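Local structure of putative tRNA (Adenine(37)-N6)-methyltransferase (Pseudomonas aeruginosa, 7BTU) at residues V59-F68 against R101-L112; P31-E42 against G118-D126. The protein probably transfers a methyl group from S-adenosyl-L-methionine to the threonylcarbamoyl-modified adenosine at position 37 of tRNA. All blocks are in the same frame, centred on the assembly; numbering follows the deposited sequence.

Contacts 1 and 2 are two strand pairings of one antiparallel six-stranded barrel, within the N-terminal TrmO domain; their centres lie about 12 Å apart. Along the chain the order is 31-42, 59-68, 101-112 and 118-126, so contact 1 is nested within the loop that contact 2 closes. Strands 38-43 and 61-67 are successive in sequence but not adjacent in the barrel: strands 119-123 and 105-116 lie between them. These two middle strands connect the contacts, with Arg111 O 3.0 Å from Ser123 N, a probable hydrogen bond. Four consecutive barrel strands are thus accounted for, and contact 1 also reaches the second subunit, whereas contact 2 scarcely does.

Contact 1 of 2, residues V59-F68 against R101-L112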
loop_
_atom_site.group_PDB
_atom_site.type_symbol
_atom_site.label_atom_id
_atom_site.label_comp_id
_atom_site.label_asym_id
_atom_site.label_seq_id
_atom_site.Cartn_x
_atom_site.Cartn_y
_atom_site.Cartn_z
ATOM N N VAL B 59 10.372 3.409 12.962
ATOM C CA VAL B 59 9.434 3.552 11.863
ATOM C C VAL B 59 8.349 4.544 12.277
ATOM O O VAL B 59 7.693 4.342 13.302
ATOM C CB VAL B 59 8.811 2.191 11.520
ATOM C CG1 VAL B 59 7.549 2.364 10.688
ATOM C CG2 VAL B 59 9.895 1.253 10.827
ATOM N N SER B 60 8.104 5.567 11.454
ATOM C CA SER B 60 7.078 6.538 11.859
ATOM C C SER B 60 5.676 6.147 11.382
ATOM O O SER B 60 4.667 6.552 11.982
ATOM C CB SER B 60 7.443 7.920 11.326
ATOM O OG SER B 60 7.461 7.876 9.906
ATOM N N HIS B 61 5.585 5.388 10.284
ATOM C CA HIS B 61 4.310 5.112 9.647
ATOM C C HIS B 61 4.274 3.635 9.241
ATOM O O HIS B 61 5.290 3.049 8.855
ATOM C CB HIS B 61 4.140 5.975 8.382
ATOM C CG HIS B 61 3.962 7.447 8.632
ATOM N ND1 HIS B 61 5.002 8.285 8.982
ATOM C CD2 HIS B 61 2.852 8.230 8.543
ATOM C CE1 HIS B 61 4.541 9.524 9.109
ATOM N NE2 HIS B 61 3.235 9.516 8.856
ATOM N N VAL B 62 3.069 3.059 9.241
ATOM C CA VAL B 62 2.903 1.664 8.857
ATOM C C VAL B 62 1.770 1.551 7.863
ATOM O O VAL B 62 0.832 2.365 7.845
ATOM C CB VAL B 62 2.646 0.738 10.068
ATOM C CG1 VAL B 62 3.910 0.664 10.956
ATOM C CG2 VAL B 62 1.400 1.179 10.903
ATOM N N TRP B 63 1.886 0.538 7.017
ATOM C CA TRP B 63 0.797 0.100 6.163
ATOM C C TRP B 63 -0.037 -0.900 6.921
ATOM O O TRP B 63 0.517 -1.842 7.504
ATOM C CB TRP B 63 1.368 -0.554 4.902
ATOM C CG TRP B 63 1.920 0.394 3.864
ATOM C CD1 TRP B 63 3.235 0.559 3.504
ATOM C CD2 TRP B 63 1.155 1.242 2.986
ATOM N NE1 TRP B 63 3.326 1.447 2.484
ATOM C CE2 TRP B 63 2.067 1.890 2.148
ATOM C CE3 TRP B 63 -0.242 1.496 2.831
ATOM C CZ2 TRP B 63 1.667 2.822 1.155
ATOM C CZ3 TRP B 63 -0.650 2.388 1.837
ATOM C CH2 TRP B 63 0.324 3.055 1.007
ATOM N N LEU B 64 -1.367 -0.739 6.869
ATOM C CA LEU B 64 -2.283 -1.747 7.357
ATOM C C LEU B 64 -3.083 -2.254 6.161
ATOM O O LEU B 64 -3.684 -1.457 5.429
ATOM C CB LEU B 64 -3.239 -1.194 8.441
ATOM C CG LEU B 64 -2.602 -0.605 9.728
ATOM C CD1 LEU B 64 -3.662 -0.047 10.711
ATOM C CD2 LEU B 64 -1.624 -1.626 10.410
ATOM N N LEU B 65 -3.117 -3.559 5.984
ATOM C CA LEU B 65 -4.079 -4.192 5.093
ATOM C C LEU B 65 -5.234 -4.640 5.970
ATOM O O LEU B 65 -5.020 -5.204 7.065
ATOM C CB LEU B 65 -3.505 -5.441 4.368
ATOM C CG LEU B 65 -2.298 -5.132 3.502
ATOM C CD1 LEU B 65 -1.689 -6.383 2.866
ATOM C CD2 LEU B 65 -2.616 -4.074 2.425
ATOM N N PHE B 66 -6.460 -4.427 5.475
ATOM C CA PHE B 66 -7.629 -4.644 6.300
ATOM C C PHE B 66 -8.783 -5.096 5.428
ATOM O O PHE B 66 -8.728 -5.068 4.192
ATOM C CB PHE B 66 -7.980 -3.364 7.075
ATOM C CG PHE B 66 -8.397 -2.227 6.163
ATOM C CD1 PHE B 66 -7.441 -1.305 5.688
ATOM C CD2 PHE B 66 -9.727 -2.083 5.812
ATOM C CE1 PHE B 66 -7.851 -0.246 4.814
ATOM C CE2 PHE B 66 -10.189 -1.038 4.948
ATOM C CZ PHE B 66 -9.231 -0.115 4.458
ATOM N N LEU B 67 -9.837 -5.540 6.090
ATOM C CA LEU B 67 -11.017 -6.026 5.399
ATOM C C LEU B 67 -12.076 -4.943 5.409
ATOM O O LEU B 67 -12.355 -4.391 6.481
ATOM C CB LEU B 67 -11.563 -7.265 6.093
ATOM C CG LEU B 67 -10.725 -8.550 5.936
ATOM C CD1 LEU B 67 -11.350 -9.678 6.687
ATOM C CD2 LEU B 67 -10.611 -8.894 4.461
ATOM N N PHE B 68 -12.630 -4.623 4.228
ATOM C CA PHE B 68 -13.840 -3.803 4.158
ATOM C C PHE B 68 -15.038 -4.624 4.617
ATOM O O PHE B 68 -15.122 -5.828 4.360
ATOM C CB PHE B 68 -14.105 -3.337 2.730
ATOM C CG PHE B 68 -13.105 -2.360 2.203
ATOM C CD1 PHE B 68 -13.010 -1.093 2.753
ATOM C CD2 PHE B 68 -12.312 -2.689 1.114
ATOM C CE1 PHE B 68 -12.095 -0.154 2.227
ATOM C CE2 PHE B 68 -11.386 -1.763 0.601
ATOM C CZ PHE B 68 -11.285 -0.513 1.170
ATOM N N ARG B 101 -15.237 -3.958 -3.507
ATOM C CA ARG B 101 -14.315 -4.336 -4.575
ATOM C C ARG B 101 -13.975 -5.827 -4.480
ATOM O O ARG B 101 -14.223 -6.460 -3.446
ATOM C CB ARG B 101 -13.050 -3.471 -4.522
ATOM C CG ARG B 101 -12.276 -3.636 -3.275
ATOM C CD ARG B 101 -11.182 -2.546 -3.172
ATOM N NE ARG B 101 -10.394 -2.373 -4.394
ATOM C CZ ARG B 101 -10.526 -1.361 -5.261
ATOM N NH1 ARG B 101 -11.460 -0.414 -5.093
ATOM N NH2 ARG B 101 -9.761 -1.338 -6.333
ATOM N N PRO B 102 -13.493 -6.429 -5.574
ATOM C CA PRO B 102 -13.126 -7.854 -5.545
ATOM C C PRO B 102 -12.197 -8.146 -4.378
ATOM O O PRO B 102 -11.247 -7.406 -4.116
ATOM C CB PRO B 102 -12.414 -8.068 -6.888
ATOM C CG PRO B 102 -12.975 -7.032 -7.794
ATOM C CD PRO B 102 -13.319 -5.838 -6.921
ATOM N N ASN B 103 -12.517 -9.200 -3.642
ATOM C CA ASN B 103 -11.745 -9.664 -2.477
ATOM C C ASN B 103 -11.808 -8.815 -1.217
ATOM O O ASN B 103 -11.400 -9.305 -0.169
ATOM C CB ASN B 103 -10.278 -9.868 -2.851
ATOM C CG ASN B 103 -10.129 -11.048 -3.753
ATOM O OD1 ASN B 103 -10.740 -12.067 -3.482
ATOM N ND2 ASN B 103 -9.447 -10.887 -4.898
ATOM N N GLY B 104 -12.338 -7.591 -1.270
ATOM C CA GLY B 104 -12.698 -6.897 -0.039
ATOM C C GLY B 104 -11.551 -6.390 0.833
ATOM O O GLY B 104 -11.750 -6.232 2.040
ATOM N N ILE B 105 -10.352 -6.147 0.281
ATOM C CA ILE B 105 -9.185 -5.756 1.075
ATOM C C ILE B 105 -8.832 -4.302 0.798
ATOM O O ILE B 105 -8.789 -3.892 -0.359
ATOM C CB ILE B 105 -7.975 -6.657 0.761
ATOM C CG1 ILE B 105 -8.294 -8.094 1.118
ATOM C CG2 ILE B 105 -6.731 -6.222 1.620
ATOM C CD1 ILE B 105 -7.341 -9.005 0.513
ATOM N N GLY B 106 -8.578 -3.523 1.853
ATOM C CA GLY B 106 -8.161 -2.147 1.706
ATOM C C GLY B 106 -6.748 -2.004 2.230
ATOM O O GLY B 106 -6.226 -2.885 2.898
ATOM N N GLN B 107 -6.160 -0.837 1.970
ATOM C CA GLN B 107 -4.826 -0.577 2.476
ATOM C C GLN B 107 -4.858 0.825 3.047
ATOM O O GLN B 107 -5.604 1.673 2.552
ATOM C CB GLN B 107 -3.778 -0.663 1.403
ATOM C CG GLN B 107 -4.056 0.377 0.311
ATOM C CD GLN B 107 -3.077 0.310 -0.817
ATOM O OE1 GLN B 107 -2.699 -0.782 -1.285
ATOM N NE2 GLN B 107 -2.613 1.480 -1.239
ATOM N N SER B 108 -4.123 1.044 4.132
ATOM C CA SER B 108 -4.016 2.426 4.551
ATOM C C SER B 108 -2.665 2.658 5.232
ATOM O O SER B 108 -2.088 1.744 5.842
ATOM C CB SER B 108 -5.199 2.809 5.428
ATOM O OG SER B 108 -4.996 2.509 6.767
ATOM N N VAL B 109 -2.153 3.888 5.090
ATOM C CA VAL B 109 -0.914 4.286 5.759
ATOM C C VAL B 109 -1.321 5.147 6.930
ATOM O O VAL B 109 -2.191 6.025 6.792
ATOM C CB VAL B 109 0.080 4.998 4.819
ATOM C CG1 VAL B 109 -0.577 6.086 3.994
ATOM C CG2 VAL B 109 1.248 5.606 5.634
ATOM N N VAL B 110 -0.751 4.847 8.106
ATOM C CA VAL B 110 -1.158 5.514 9.331
ATOM C C VAL B 110 0.099 5.838 10.102
ATOM O O VAL B 110 1.089 5.120 10.025
ATOM C CB VAL B 110 -2.164 4.603 10.120
ATOM C CG1 VAL B 110 -1.530 3.329 10.560
ATOM C CG2 VAL B 110 -2.802 5.293 11.275
ATOM N N ARG B 111 0.036 6.895 10.888
ATOM C CA ARG B 111 1.144 7.254 11.751
ATOM C C ARG B 111 1.169 6.320 12.952
ATOM O O ARG B 111 0.133 6.090 13.593
ATOM C CB ARG B 111 0.987 8.710 12.231
ATOM C CG ARG B 111 2.155 9.106 13.146
ATOM C CD ARG B 111 3.305 9.554 12.297
ATOM N NE ARG B 111 4.174 10.482 13.026
ATOM C CZ ARG B 111 5.087 10.073 13.894
ATOM N NH1 ARG B 111 5.242 8.759 14.115
ATOM N NH2 ARG B 111 5.847 10.971 14.532
ATOM N N LEU B 112 2.353 5.742 13.238
ATOM C CA LEU B 112 2.542 4.856 14.380
ATOM C C LEU B 112 3.028 5.736 15.534
ATOM O O LEU B 112 4.134 6.281 15.472
ATOM C CB LEU B 112 3.577 3.753 14.061
ATOM C CG LEU B 112 3.898 2.814 15.214
ATOM C CD1 LEU B 112 2.628 2.066 15.670
ATOM C CD2 LEU B 112 4.948 1.733 14.723
HETATM O O HOH W 1 6.684 5.420 15.594
HETATM O O HOH W 2 -14.035 -7.879 3.080
#
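Phe66 lays one face of its ring over Gly106, whose CA lies 3.8 Å from the ring centroid. CG of Phe66 sits between the backbone N and the carbonyl carbon (chi1 65°), which swings the ring across the neighbouring strand. Phe68 approaches the same glycine, its CE2 3.4 Å from Gly106 CA, so two aromatic rings share a residue without a side chain. Strands 61-67 and 105-112 run antiparallel, 153° between their directions, and paired backbone bonds recur from Val62 with Val110 to Phe66 with Gly106. Beside Phe66, Val62, Leu64 and Val110 turn to one side of this barrel sheet; His61, Trp63 and Gln107 turn to the other. There Val109 CB stands over the six-membered ring of Trp63, whose NE1 bonds to Asp144, and Arg111 CD lies 3.6 Å from the His61 ring centroid. The bend of Arg111 at chi2 (84°) returns its NH1 to Ser60 O at 3.1 Å, in the carbonyl plane on a lone pair. Ser60 O also accepts Leu112 N at 2.8 Å. Two donors therefore grip one carbonyl where regular pairing ends, and the arginine serves twice: its aliphatic part packs on the imidazole while its guanidinium binds backbone.

Contact 2 of 2, residues P31-E42 against G118-D126; sequences PLLAPAARGTLE and GRLWLSGID
Glu42 and Arg119 lie side by side as a salt bridge, carboxylate and guanidinium planes 51° apart. Arg119 NE reaches Glu42 OE2 on its syn side at 3.1 Å. The second link, from Arg119 NH2 to Glu42 OE1, is short at 2.8 Å but bent to 117° and weak. Thr40 OG1 donates to the anti lone pair of Glu42 OE2 over 2.7 Å, so that oxygen has two donors, which should limit rotation of the carboxylate. Glu116 engages Arg119 NH1. On the same face, Thr40 CG2 rests 3.6 Å from Trp121 CD1. Strands 38-42 and 119-123 are antiparallel neighbours in the six-stranded barrel: Leu41 and Leu120 exchange both backbone bonds, as do Gly39 and Leu122. Leu41 CD2 meets Leu120 CD1 at 3.9 Å on the buried face. Leu122 O accepts Gly39 N from above the carbonyl plane and also a water, which in turn accepts from Arg38 NE. Past the strands, Ile125 N gives a straight bond (170°) to Ala37 O, 3.0 Å away. A second water donates to both Pro31 O and Ile125 O, while Pro31 CG packs 3.6 Å from CB of Asp126, whose OD1 is bonded to Ser108 OG.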
loop_
_atom_site.group_PDB
_atom_site.type_symbol
_atom_site.label_atom_id
_atom_site.label_comp_id
_atom_site.label_asym_id
_atom_site.label_seq_id
_atom_site.Cartn_x
_atom_site.Cartn_y
_atom_site.Cartn_z
ATOM N N PRO B 31 -6.465 11.854 5.787
ATOM C CA PRO B 31 -6.436 11.528 7.205
ATOM C C PRO B 31 -5.103 11.812 7.860
ATOM O O PRO B 31 -5.075 12.094 9.061
ATOM C CB PRO B 31 -6.785 10.025 7.216
ATOM C CG PRO B 31 -6.370 9.536 5.876
ATOM C CD PRO B 31 -6.691 10.656 4.943
ATOM N N LEU B 32 -3.991 11.815 7.125
ATOM C CA LEU B 32 -2.755 12.118 7.834
ATOM C C LEU B 32 -2.665 13.585 8.238
ATOM O O LEU B 32 -1.848 13.917 9.110
ATOM C CB LEU B 32 -1.540 11.740 6.999
ATOM C CG LEU B 32 -1.475 10.233 6.704
ATOM C CD1 LEU B 32 -0.297 9.944 5.803
ATOM C CD2 LEU B 32 -1.428 9.411 8.019
ATOM N N LEU B 33 -3.518 14.442 7.692
ATOM C CA LEU B 33 -3.646 15.818 8.170
ATOM C C LEU B 33 -4.634 15.979 9.318
ATOM O O LEU B 33 -4.918 17.130 9.719
ATOM C CB LEU B 33 -4.078 16.748 7.038
ATOM C CG LEU B 33 -3.186 16.831 5.789
ATOM C CD1 LEU B 33 -3.747 17.884 4.785
ATOM C CD2 LEU B 33 -1.720 17.097 6.136
ATOM N N ALA B 34 -5.145 14.877 9.874
ATOM C CA ALA B 34 -5.971 14.889 11.093
ATOM C C ALA B 34 -5.301 14.038 12.165
ATOM O O ALA B 34 -5.763 12.932 12.494
ATOM C CB ALA B 34 -7.397 14.393 10.848
ATOM N N PRO B 35 -4.209 14.526 12.744
ATOM C CA PRO B 35 -3.516 13.727 13.751
ATOM C C PRO B 35 -4.333 13.474 14.996
ATOM O O PRO B 35 -3.999 12.544 15.745
ATOM C CB PRO B 35 -2.267 14.568 14.058
ATOM C CG PRO B 35 -2.697 15.975 13.741
ATOM C CD PRO B 35 -3.577 15.850 12.551
ATOM N N ALA B 36 -5.368 14.287 15.277
ATOM C CA ALA B 36 -6.161 13.997 16.468
ATOM C C ALA B 36 -7.096 12.808 16.276
ATOM O O ALA B 36 -7.780 12.433 17.234
ATOM C CB ALA B 36 -6.958 15.264 16.899
ATOM N N ALA B 37 -7.183 12.255 15.057
ATOM C CA ALA B 37 -7.987 11.065 14.773
ATOM C C ALA B 37 -7.156 9.860 15.235
ATOM O O ALA B 37 -6.261 9.406 14.537
ATOM C CB ALA B 37 -8.360 10.977 13.285
ATOM N N ARG B 38 -7.431 9.367 16.436
ATOM C CA ARG B 38 -6.588 8.352 17.059
ATOM C C ARG B 38 -7.288 6.993 17.138
ATOM O O ARG B 38 -8.522 6.869 17.126
ATOM C CB ARG B 38 -6.163 8.817 18.445
ATOM C CG ARG B 38 -5.138 10.023 18.342
ATOM C CD ARG B 38 -4.757 10.556 19.704
ATOM N NE ARG B 38 -4.269 9.447 20.507
ATOM C CZ ARG B 38 -4.208 9.473 21.828
ATOM N NH1 ARG B 38 -4.596 10.567 22.460
ATOM N NH2 ARG B 38 -3.738 8.420 22.504
ATOM N N GLY B 39 -6.476 5.960 17.233
ATOM C CA GLY B 39 -7.065 4.643 17.424
ATOM C C GLY B 39 -5.985 3.668 17.837
ATOM O O GLY B 39 -4.796 4.013 17.918
ATOM N N THR B 40 -6.409 2.438 18.106
ATOM C CA THR B 40 -5.415 1.417 18.418
ATOM C C THR B 40 -5.691 0.198 17.547
ATOM O O THR B 40 -6.803 0.006 17.031
ATOM C CB THR B 40 -5.438 1.033 19.895
ATOM O OG1 THR B 40 -6.762 0.616 20.241
ATOM C CG2 THR B 40 -5.067 2.230 20.783
ATOM N N LEU B 41 -4.648 -0.602 17.357
ATOM C CA LEU B 41 -4.776 -1.896 16.698
ATOM C C LEU B 41 -4.570 -2.913 17.815
ATOM O O LEU B 41 -3.462 -3.028 18.334
ATOM C CB LEU B 41 -3.727 -2.046 15.587
ATOM C CG LEU B 41 -3.656 -3.477 14.927
ATOM C CD1 LEU B 41 -5.061 -4.049 14.570
ATOM C CD2 LEU B 41 -2.768 -3.443 13.695
ATOM N N GLU B 42 -5.633 -3.609 18.213
ATOM C CA GLU B 42 -5.538 -4.623 19.259
ATOM C C GLU B 42 -5.226 -5.968 18.613
ATOM O O GLU B 42 -6.044 -6.494 17.851
ATOM C CB GLU B 42 -6.836 -4.709 20.037
ATOM C CG GLU B 42 -7.317 -3.343 20.517
ATOM C CD GLU B 42 -6.476 -2.781 21.666
ATOM O OE1 GLU B 42 -5.984 -3.571 22.492
ATOM O OE2 GLU B 42 -6.332 -1.541 21.750
ATOM N N GLY B 118 1.000 -6.563 21.921
ATOM C CA GLY B 118 -0.411 -6.697 21.652
ATOM C C GLY B 118 -1.137 -5.422 21.251
ATOM O O GLY B 118 -2.350 -5.472 21.019
ATOM N N ARG B 119 -0.436 -4.309 21.061
ATOM C CA ARG B 119 -1.174 -3.081 20.732
ATOM C C ARG B 119 -0.289 -2.077 19.995
ATOM O O ARG B 119 0.833 -1.780 20.454
ATOM C CB ARG B 119 -1.707 -2.481 22.040
ATOM C CG ARG B 119 -2.257 -1.056 21.919
ATOM C CD ARG B 119 -2.880 -0.560 23.244
ATOM N NE ARG B 119 -3.963 -1.412 23.717
ATOM C CZ ARG B 119 -3.849 -2.337 24.665
ATOM N NH1 ARG B 119 -2.684 -2.560 25.256
ATOM N NH2 ARG B 119 -4.915 -3.052 25.009
ATOM N N LEU B 120 -0.814 -1.505 18.900
ATOM C CA LEU B 120 -0.233 -0.335 18.249
ATOM C C LEU B 120 -1.105 0.872 18.567
ATOM O O LEU B 120 -2.343 0.780 18.480
ATOM C CB LEU B 120 -0.207 -0.469 16.721
ATOM C CG LEU B 120 0.464 -1.695 16.070
ATOM C CD1 LEU B 120 0.524 -1.493 14.542
ATOM C CD2 LEU B 120 1.791 -1.858 16.620
ATOM N N TRP B 121 -0.458 1.993 18.864
ATOM C CA TRP B 121 -1.107 3.310 18.997
ATOM C C TRP B 121 -0.965 4.074 17.687
ATOM O O TRP B 121 0.149 4.268 17.197
ATOM C CB TRP B 121 -0.471 4.133 20.130
ATOM C CG TRP B 121 -1.074 3.804 21.378
ATOM C CD1 TRP B 121 -2.297 4.258 21.853
ATOM C CD2 TRP B 121 -0.576 2.899 22.351
ATOM N NE1 TRP B 121 -2.547 3.711 23.071
ATOM C CE2 TRP B 121 -1.520 2.863 23.403
ATOM C CE3 TRP B 121 0.588 2.143 22.461
ATOM C CZ2 TRP B 121 -1.348 2.086 24.521
ATOM C CZ3 TRP B 121 0.766 1.379 23.591
ATOM C CH2 TRP B 121 -0.197 1.350 24.607
ATOM N N LEU B 122 -2.095 4.525 17.132
ATOM C CA LEU B 122 -2.145 5.082 15.799
ATOM C C LEU B 122 -2.708 6.511 15.856
ATOM O O LEU B 122 -3.512 6.845 16.731
ATOM C CB LEU B 122 -3.046 4.230 14.855
ATOM C CG LEU B 122 -2.689 2.740 14.922
ATOM C CD1 LEU B 122 -3.727 1.871 14.139
ATOM C CD2 LEU B 122 -1.226 2.554 14.447
ATOM N N SER B 123 -2.332 7.319 14.872
ATOM C CA SER B 123 -2.901 8.661 14.744
ATOM C C SER B 123 -3.023 8.964 13.273
ATOM O O SER B 123 -2.392 8.307 12.429
ATOM C CB SER B 123 -2.044 9.729 15.438
ATOM O OG SER B 123 -0.842 9.831 14.729
ATOM N N GLY B 124 -3.892 9.928 12.973
ATOM C CA GLY B 124 -4.196 10.153 11.584
ATOM C C GLY B 124 -4.915 8.978 10.982
ATOM O O GLY B 124 -4.712 8.679 9.804
ATOM N N ILE B 125 -5.764 8.331 11.742
ATOM C CA ILE B 125 -6.331 7.057 11.318
ATOM C C ILE B 125 -7.469 7.317 10.328
ATOM O O ILE B 125 -8.116 8.369 10.358
ATOM C CB ILE B 125 -6.809 6.284 12.575
ATOM C CG1 ILE B 125 -6.874 4.768 12.323
ATOM C CG2 ILE B 125 -8.174 6.805 13.129
ATOM C CD1 ILE B 125 -7.170 4.011 13.573
ATOM N N ASP B 126 -7.719 6.357 9.416
ATOM C CA ASP B 126 -8.848 6.464 8.503
ATOM C C ASP B 126 -9.689 5.200 8.499
ATOM O O ASP B 126 -10.283 4.875 7.470
ATOM C CB ASP B 126 -8.378 6.784 7.082
ATOM C CG ASP B 126 -7.521 5.666 6.449
ATOM O OD1 ASP B 126 -7.160 4.668 7.151
ATOM O OD2 ASP B 126 -7.186 5.806 5.236
HETATM O O HOH W 3 -7.904 11.026 10.055
HETATM O O HOH W 4 -3.371 6.585 19.600
#